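Local coordinates for protein glucose-6-phosphate isomerase (Thermus thermophilus, PDB 1ZZG) that probably catalyses the reversible isomerization of glucose 6-phosphate to fructose 6-phosphate, a step shared by glycolysis and gluconeogenesis, at residues A[35-47]-A[181-193]. Residues are numbered along the deposited sequence; the frame is centred on the assembly and turned at random.
Sequences GEPGSMLGWMDLP and PKEVGGRFSALSP
Glu183 sets CG beside its own backbone N and bends at chi2 (-58°), which brings its carboxylate up to the amides of Gly38, in the Glu36–Ser39 type II turn, and of Met40. Gly38 N meets Glu183 OE2 on its syn side at 2.8 Å, tilted somewhat out of the carboxylate plane, whereas Met40 N reaches Glu183 OE1 at 2.9 Å, nearly along that oxygen's C-O axis. Gly42 N adds a bond to Glu183 O from well above the carbonyl plane. With an alanine in place of Glu183, the amides of Gly38 and Met40 would probably be left without the carboxylate oxygen each one uses, and the turn freer to shift. Met40, bent at chi2 and chi3, crosses Glu183 at about a right angle and lays CE 3.6 Å from Gly185 N. One water bridges Met40 O and Gly185 N. This contact fastens the loop between helices 20-32 and 52-61 to the one leaving strand 176-179, the edge of the parallel five-stranded sheet in this SIS-type fold; the second loop carries Arg187, salt-bridged to Glu267, the predicted proton donor. Trp43, its CG between backbone N and carbonyl carbon (chi1 49°), turns its five-membered ring onto Phe188 in an offset stack, centroids 4.4 Å apart and planes at 25°. Met44 CG lies over the opposite indole face, and Leu264 and Ser268 of helix 257-269 touch Phe188. Leu46 meets Val184 tip to tip, CD2 to CG2 at 4.1 Å, while that CD2 packs on Pro181 CG and CD1 turns to Leu191 CB. A second water donates to Leu46 O and Leu191 O.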
ATOM      1  N   GLY A  35     -25.178   4.284 -24.605  1.00 37.87           N
ATOM      2  CA  GLY A  35     -26.592   4.538 -24.820  1.00 42.50           C
ATOM      3  C   GLY A  35     -27.441   3.399 -24.287  1.00 44.98           C
ATOM      4  O   GLY A  35     -28.431   3.625 -23.589  1.00 45.27           O
ATOM      5  N   GLU A  36     -27.049   2.172 -24.623  1.00 46.36           N
ATOM      6  CA  GLU A  36     -27.760   0.980 -24.175  1.00 47.00           C
ATOM      7  C   GLU A  36     -27.768   0.903 -22.657  1.00 46.07           C
ATOM      8  O   GLU A  36     -26.716   0.774 -22.032  1.00 46.30           O
ATOM      9  CB  GLU A  36     -27.094  -0.280 -24.736  1.00 49.00           C
ATOM     10  CG  GLU A  36     -27.643  -0.733 -26.076  1.00 53.20           C
ATOM     11  CD  GLU A  36     -29.091  -1.170 -25.980  1.00 54.74           C
ATOM     12  OE1 GLU A  36     -29.370  -2.126 -25.227  1.00 57.87           O
ATOM     13  OE2 GLU A  36     -29.949  -0.558 -26.652  1.00 55.76           O
ATOM     14  N   PRO A  37     -28.958   0.984 -22.042  1.00 44.87           N
ATOM     15  CA  PRO A  37     -29.061   0.916 -20.583  1.00 42.34           C
ATOM     16  C   PRO A  37     -28.332  -0.305 -20.024  1.00 39.85           C
ATOM     17  O   PRO A  37     -28.391  -1.391 -20.603  1.00 38.69           O
ATOM     18  CB  PRO A  37     -30.568   0.849 -20.351  1.00 44.09           C
ATOM     19  CG  PRO A  37     -31.101   1.689 -21.470  1.00 44.97           C
ATOM     20  CD  PRO A  37     -30.284   1.203 -22.650  1.00 44.92           C
ATOM     21  N   GLY A  38     -27.633  -0.114 -18.908  1.00 37.08           N
ATOM     22  CA  GLY A  38     -26.916  -1.211 -18.285  1.00 33.98           C
ATOM     23  C   GLY A  38     -25.538  -1.513 -18.852  1.00 31.91           C
ATOM     24  O   GLY A  38     -24.951  -2.536 -18.518  1.00 31.11           O
ATOM     25  N   SER A  39     -25.013  -0.639 -19.705  1.00 29.00           N
ATOM     26  CA  SER A  39     -23.690  -0.873 -20.277  1.00 28.02           C
ATOM     27  C   SER A  39     -22.585  -0.468 -19.296  1.00 25.79           C
ATOM     28  O   SER A  39     -21.411  -0.781 -19.501  1.00 26.02           O
ATOM     29  CB  SER A  39     -23.536  -0.110 -21.597  1.00 27.67           C
ATOM     30  OG  SER A  39     -23.633   1.287 -21.400  1.00 31.29           O
ATOM     31  N   MET A  40     -22.971   0.232 -18.233  1.00 24.11           N
ATOM     32  CA  MET A  40     -22.027   0.670 -17.202  1.00 23.36           C
ATOM     33  C   MET A  40     -20.874   1.536 -17.728  1.00 22.86           C
ATOM     34  O   MET A  40     -19.755   1.468 -17.219  1.00 22.57           O
ATOM     35  CB  MET A  40     -21.467  -0.557 -16.472  1.00 24.72           C
ATOM     36  CG  MET A  40     -22.535  -1.433 -15.823  1.00 26.11           C
ATOM     37  SD  MET A  40     -23.645  -0.489 -14.740  1.00 30.30           S
ATOM     38  CE  MET A  40     -22.555  -0.110 -13.357  1.00 28.27           C
ATOM     39  N   LEU A  41     -21.160   2.362 -18.731  1.00 21.76           N
ATOM     40  CA  LEU A  41     -20.157   3.241 -19.327  1.00 22.56           C
ATOM     41  C   LEU A  41     -20.339   4.709 -18.925  1.00 21.68           C
ATOM     42  O   LEU A  41     -19.775   5.603 -19.557  1.00 22.60           O
ATOM     43  CB  LEU A  41     -20.204   3.113 -20.857  1.00 23.22           C
ATOM     44  CG  LEU A  41     -20.015   1.683 -21.390  1.00 22.42           C
ATOM     45  CD1 LEU A  41     -20.006   1.689 -22.916  1.00 24.33           C
ATOM     46  CD2 LEU A  41     -18.717   1.111 -20.858  1.00 22.21           C
ATOM     47  N   GLY A  42     -21.119   4.948 -17.871  1.00 22.00           N
ATOM     48  CA  GLY A  42     -21.366   6.306 -17.408  1.00 19.52           C
ATOM     49  C   GLY A  42     -20.121   7.081 -16.998  1.00 21.00           C
ATOM     50  O   GLY A  42     -20.146   8.309 -16.929  1.00 20.02           O
ATOM     51  N   TRP A  43     -19.031   6.376 -16.715  1.00 19.29           N
ATOM     52  CA  TRP A  43     -17.792   7.042 -16.312  1.00 20.64           C
ATOM     53  C   TRP A  43     -17.205   7.900 -17.431  1.00 20.14           C
ATOM     54  O   TRP A  43     -16.351   8.752 -17.186  1.00 22.25           O
ATOM     55  CB  TRP A  43     -16.753   6.020 -15.847  1.00 18.47           C
ATOM     56  CG  TRP A  43     -16.571   4.879 -16.786  1.00 20.64           C
ATOM     57  CD1 TRP A  43     -17.236   3.687 -16.767  1.00 21.41           C
ATOM     58  CD2 TRP A  43     -15.687   4.829 -17.909  1.00 19.48           C
ATOM     59  NE1 TRP A  43     -16.819   2.896 -17.811  1.00 22.03           N
ATOM     60  CE2 TRP A  43     -15.869   3.573 -18.528  1.00 21.42           C
ATOM     61  CE3 TRP A  43     -14.756   5.724 -18.454  1.00 21.54           C
ATOM     62  CZ2 TRP A  43     -15.155   3.189 -19.666  1.00 20.80           C
ATOM     63  CZ3 TRP A  43     -14.045   5.342 -19.588  1.00 22.08           C
ATOM     64  CH2 TRP A  43     -14.250   4.085 -20.180  1.00 22.12           C
ATOM     65  N   MET A  44     -17.660   7.683 -18.660  1.00 20.84           N
ATOM     66  CA  MET A  44     -17.172   8.476 -19.785  1.00 21.93           C
ATOM     67  C   MET A  44     -17.805   9.864 -19.740  1.00 22.42           C
ATOM     68  O   MET A  44     -17.225  10.839 -20.214  1.00 22.72           O
ATOM     69  CB  MET A  44     -17.551   7.823 -21.116  1.00 21.28           C
ATOM     70  CG  MET A  44     -17.025   6.416 -21.324  1.00 21.91           C
ATOM     71  SD  MET A  44     -17.665   5.725 -22.875  1.00 24.85           S
ATOM     72  CE  MET A  44     -16.852   4.137 -22.903  1.00 20.38           C
ATOM     73  N   ASP A  45     -18.995   9.944 -19.148  1.00 21.65           N
ATOM     74  CA  ASP A  45     -19.740  11.198 -19.090  1.00 22.86           C
ATOM     75  C   ASP A  45     -19.531  12.068 -17.856  1.00 23.49           C
ATOM     76  O   ASP A  45     -19.861  13.253 -17.873  1.00 23.51           O
ATOM     77  CB  ASP A  45     -21.224  10.889 -19.260  1.00 24.10           C
ATOM     78  CG  ASP A  45     -21.486   9.967 -20.442  1.00 28.58           C
ATOM     79  OD1 ASP A  45     -21.151  10.355 -21.583  1.00 29.90           O
ATOM     80  OD2 ASP A  45     -22.008   8.851 -20.232  1.00 28.55           O
ATOM     81  N   LEU A  46     -18.985  11.492 -16.789  1.00 22.30           N
ATOM     82  CA  LEU A  46     -18.747  12.251 -15.566  1.00 23.74           C
ATOM     83  C   LEU A  46     -17.972  13.556 -15.779  1.00 24.78           C
ATOM     84  O   LEU A  46     -18.262  14.562 -15.133  1.00 25.85           O
ATOM     85  CB  LEU A  46     -18.020  11.386 -14.534  1.00 21.77           C
ATOM     86  CG  LEU A  46     -18.815  10.210 -13.969  1.00 22.40           C
ATOM     87  CD1 LEU A  46     -17.913   9.389 -13.054  1.00 19.13           C
ATOM     88  CD2 LEU A  46     -20.034  10.719 -13.203  1.00 23.76           C
ATOM     89  N   PRO A  47     -16.978  13.560 -16.685  1.00 26.13           N
ATOM     90  CA  PRO A  47     -16.212  14.795 -16.911  1.00 28.04           C
ATOM     91  C   PRO A  47     -17.053  15.933 -17.494  1.00 29.90           C
ATOM     92  O   PRO A  47     -16.679  17.104 -17.392  1.00 31.34           O
ATOM     93  CB  PRO A  47     -15.108  14.353 -17.877  1.00 27.21           C
ATOM     94  CG  PRO A  47     -14.960  12.870 -17.597  1.00 27.82           C
ATOM     95  CD  PRO A  47     -16.398  12.439 -17.446  1.00 26.83           C
ATOM     96  N   PRO A 181     -24.191   7.853 -10.326  1.00 24.73           N
ATOM     97  CA  PRO A 181     -25.006   7.501 -11.492  1.00 25.60           C
ATOM     98  C   PRO A 181     -25.196   5.996 -11.662  1.00 25.26           C
ATOM     99  O   PRO A 181     -24.275   5.208 -11.452  1.00 24.79           O
ATOM    100  CB  PRO A 181     -24.234   8.116 -12.656  1.00 25.20           C
ATOM    101  CG  PRO A 181     -23.553   9.288 -12.029  1.00 24.01           C
ATOM    102  CD  PRO A 181     -23.073   8.731 -10.713  1.00 24.12           C
ATOM    103  N   LYS A 182     -26.405   5.612 -12.048  1.00 26.17           N
ATOM    104  CA  LYS A 182     -26.730   4.210 -12.266  1.00 26.25           C
ATOM    105  C   LYS A 182     -25.706   3.518 -13.169  1.00 25.21           C
ATOM    106  O   LYS A 182     -25.260   2.406 -12.877  1.00 24.80           O
ATOM    107  CB  LYS A 182     -28.122   4.098 -12.893  1.00 28.29           C
ATOM    108  CG  LYS A 182     -28.565   2.669 -13.155  1.00 32.33           C
ATOM    109  CD  LYS A 182     -29.920   2.632 -13.849  1.00 37.47           C
ATOM    110  CE  LYS A 182     -30.361   1.198 -14.093  1.00 41.10           C
ATOM    111  NZ  LYS A 182     -31.627   1.131 -14.879  1.00 45.03           N
ATOM    112  N   GLU A 183     -25.332   4.181 -14.259  1.00 24.52           N
ATOM    113  CA  GLU A 183     -24.377   3.613 -15.218  1.00 25.24           C
ATOM    114  C   GLU A 183     -22.902   3.724 -14.816  1.00 25.97           C
ATOM    115  O   GLU A 183     -22.013   3.437 -15.623  1.00 25.65           O
ATOM    116  CB  GLU A 183     -24.569   4.254 -16.598  1.00 26.01           C
ATOM    117  CG  GLU A 183     -25.939   4.021 -17.236  1.00 30.11           C
ATOM    118  CD  GLU A 183     -26.278   2.547 -17.413  1.00 33.12           C
ATOM    119  OE1 GLU A 183     -25.352   1.734 -17.621  1.00 34.67           O
ATOM    120  OE2 GLU A 183     -27.478   2.199 -17.360  1.00 33.48           O
ATOM    121  N   VAL A 184     -22.645   4.134 -13.577  1.00 23.22           N
ATOM    122  CA  VAL A 184     -21.275   4.270 -13.078  1.00 23.31           C
ATOM    123  C   VAL A 184     -20.950   3.216 -12.017  1.00 23.27           C
ATOM    124  O   VAL A 184     -21.460   3.270 -10.896  1.00 22.12           O
ATOM    125  CB  VAL A 184     -21.033   5.678 -12.463  1.00 21.08           C
ATOM    126  CG1 VAL A 184     -19.655   5.740 -11.802  1.00 21.46           C
ATOM    127  CG2 VAL A 184     -21.142   6.740 -13.543  1.00 22.16           C
ATOM    128  N   GLY A 185     -20.095   2.264 -12.373  1.00 23.81           N
ATOM    129  CA  GLY A 185     -19.719   1.227 -11.430  1.00 24.84           C
ATOM    130  C   GLY A 185     -18.799   1.756 -10.339  1.00 25.57           C
ATOM    131  O   GLY A 185     -18.123   2.769 -10.514  1.00 24.71           O
ATOM    132  N   GLY A 186     -18.773   1.063  -9.207  1.00 25.02           N
ATOM    133  CA  GLY A 186     -17.933   1.483  -8.098  1.00 23.90           C
ATOM    134  C   GLY A 186     -16.482   1.815  -8.415  1.00 23.63           C
ATOM    135  O   GLY A 186     -16.017   2.912  -8.098  1.00 22.45           O
ATOM    136  N   ARG A 187     -15.752   0.891  -9.039  1.00 21.54           N
ATOM    137  CA  ARG A 187     -14.346   1.163  -9.329  1.00 22.28           C
ATOM    138  C   ARG A 187     -14.127   2.219 -10.398  1.00 20.08           C
ATOM    139  O   ARG A 187     -12.999   2.642 -10.621  1.00 22.84           O
ATOM    140  CB  ARG A 187     -13.601  -0.129  -9.700  1.00 24.14           C
ATOM    141  CG  ARG A 187     -14.217  -0.915 -10.827  1.00 25.37           C
ATOM    142  CD  ARG A 187     -13.468  -2.231 -11.048  1.00 24.83           C
ATOM    143  NE  ARG A 187     -14.145  -3.020 -12.067  1.00 24.91           N
ATOM    144  CZ  ARG A 187     -15.159  -3.844 -11.832  1.00 26.17           C
ATOM    145  NH1 ARG A 187     -15.618  -4.016 -10.597  1.00 24.83           N
ATOM    146  NH2 ARG A 187     -15.739  -4.470 -12.847  1.00 23.18           N
ATOM    147  N   PHE A 188     -15.205   2.649 -11.048  1.00 20.28           N
ATOM    148  CA  PHE A 188     -15.132   3.680 -12.088  1.00 21.33           C
ATOM    149  C   PHE A 188     -15.809   4.960 -11.592  1.00 22.85           C
ATOM    150  O   PHE A 188     -16.107   5.852 -12.386  1.00 22.29           O
ATOM    151  CB  PHE A 188     -15.869   3.211 -13.350  1.00 21.28           C
ATOM    152  CG  PHE A 188     -15.144   2.152 -14.131  1.00 22.19           C
ATOM    153  CD1 PHE A 188     -14.277   2.500 -15.163  1.00 21.60           C
ATOM    154  CD2 PHE A 188     -15.333   0.805 -13.844  1.00 22.06           C
ATOM    155  CE1 PHE A 188     -13.612   1.523 -15.896  1.00 21.47           C
ATOM    156  CE2 PHE A 188     -14.671  -0.182 -14.573  1.00 22.46           C
ATOM    157  CZ  PHE A 188     -13.810   0.182 -15.601  1.00 21.18           C
ATOM    158  N   SER A 189     -16.031   5.056 -10.283  1.00 22.82           N
ATOM    159  CA  SER A 189     -16.744   6.199  -9.711  1.00 23.09           C
ATOM    160  C   SER A 189     -15.937   7.352  -9.129  1.00 22.47           C
ATOM    161  O   SER A 189     -16.522   8.254  -8.541  1.00 23.01           O
ATOM    162  CB  SER A 189     -17.693   5.706  -8.614  1.00 24.14           C
ATOM    163  OG  SER A 189     -16.973   5.425  -7.415  1.00 22.52           O
ATOM    164  N   ALA A 190     -14.619   7.346  -9.285  1.00 20.97           N
ATOM    165  CA  ALA A 190     -13.799   8.406  -8.699  1.00 21.73           C
ATOM    166  C   ALA A 190     -14.184   9.846  -9.038  1.00 22.59           C
ATOM    167  O   ALA A 190     -14.065  10.730  -8.191  1.00 23.69           O
ATOM    168  CB  ALA A 190     -12.334   8.182  -9.043  1.00 23.18           C
ATOM    169  N   LEU A 191     -14.643  10.092 -10.262  1.00 21.19           N
ATOM    170  CA  LEU A 191     -14.988  11.449 -10.646  1.00 22.27           C
ATOM    171  C   LEU A 191     -16.461  11.809 -10.447  1.00 23.07           C
ATOM    172  O   LEU A 191     -16.936  12.823 -10.957  1.00 24.87           O
ATOM    173  CB  LEU A 191     -14.535  11.717 -12.089  1.00 22.38           C
ATOM    174  CG  LEU A 191     -13.044  11.395 -12.319  1.00 24.52           C
ATOM    175  CD1 LEU A 191     -12.600  11.850 -13.707  1.00 23.08           C
ATOM    176  CD2 LEU A 191     -12.203  12.085 -11.255  1.00 24.29           C
ATOM    177  N   SER A 192     -17.182  10.970  -9.711  1.00 23.13           N
ATOM    178  CA  SER A 192     -18.577  11.253  -9.388  1.00 23.24           C
ATOM    179  C   SER A 192     -18.469  11.893  -7.995  1.00 23.74           C
ATOM    180  O   SER A 192     -17.360  12.158  -7.523  1.00 22.34           O
ATOM    181  CB  SER A 192     -19.399   9.960  -9.322  1.00 23.37           C
ATOM    182  OG  SER A 192     -19.125   9.216  -8.147  1.00 22.03           O
ATOM    183  N   PRO A 193     -19.603  12.173  -7.329  1.00 23.75           N
ATOM    184  CA  PRO A 193     -19.478  12.777  -5.998  1.00 23.78           C
ATOM    185  C   PRO A 193     -18.633  11.929  -5.034  1.00 23.81           C
ATOM    186  O   PRO A 193     -18.140  12.441  -4.027  1.00 24.66           O
ATOM    187  CB  PRO A 193     -20.929  12.924  -5.550  1.00 21.62           C
ATOM    188  CG  PRO A 193     -21.636  13.213  -6.852  1.00 21.98           C
ATOM    189  CD  PRO A 193     -21.004  12.194  -7.787  1.00 22.60           C
TER
HETATM  190  O   HOH W   1     -18.601   1.310 -14.686  1.00 27.66           O
HETATM  191  O   HOH W   2     -18.638  14.650 -12.297  1.00 31.72           O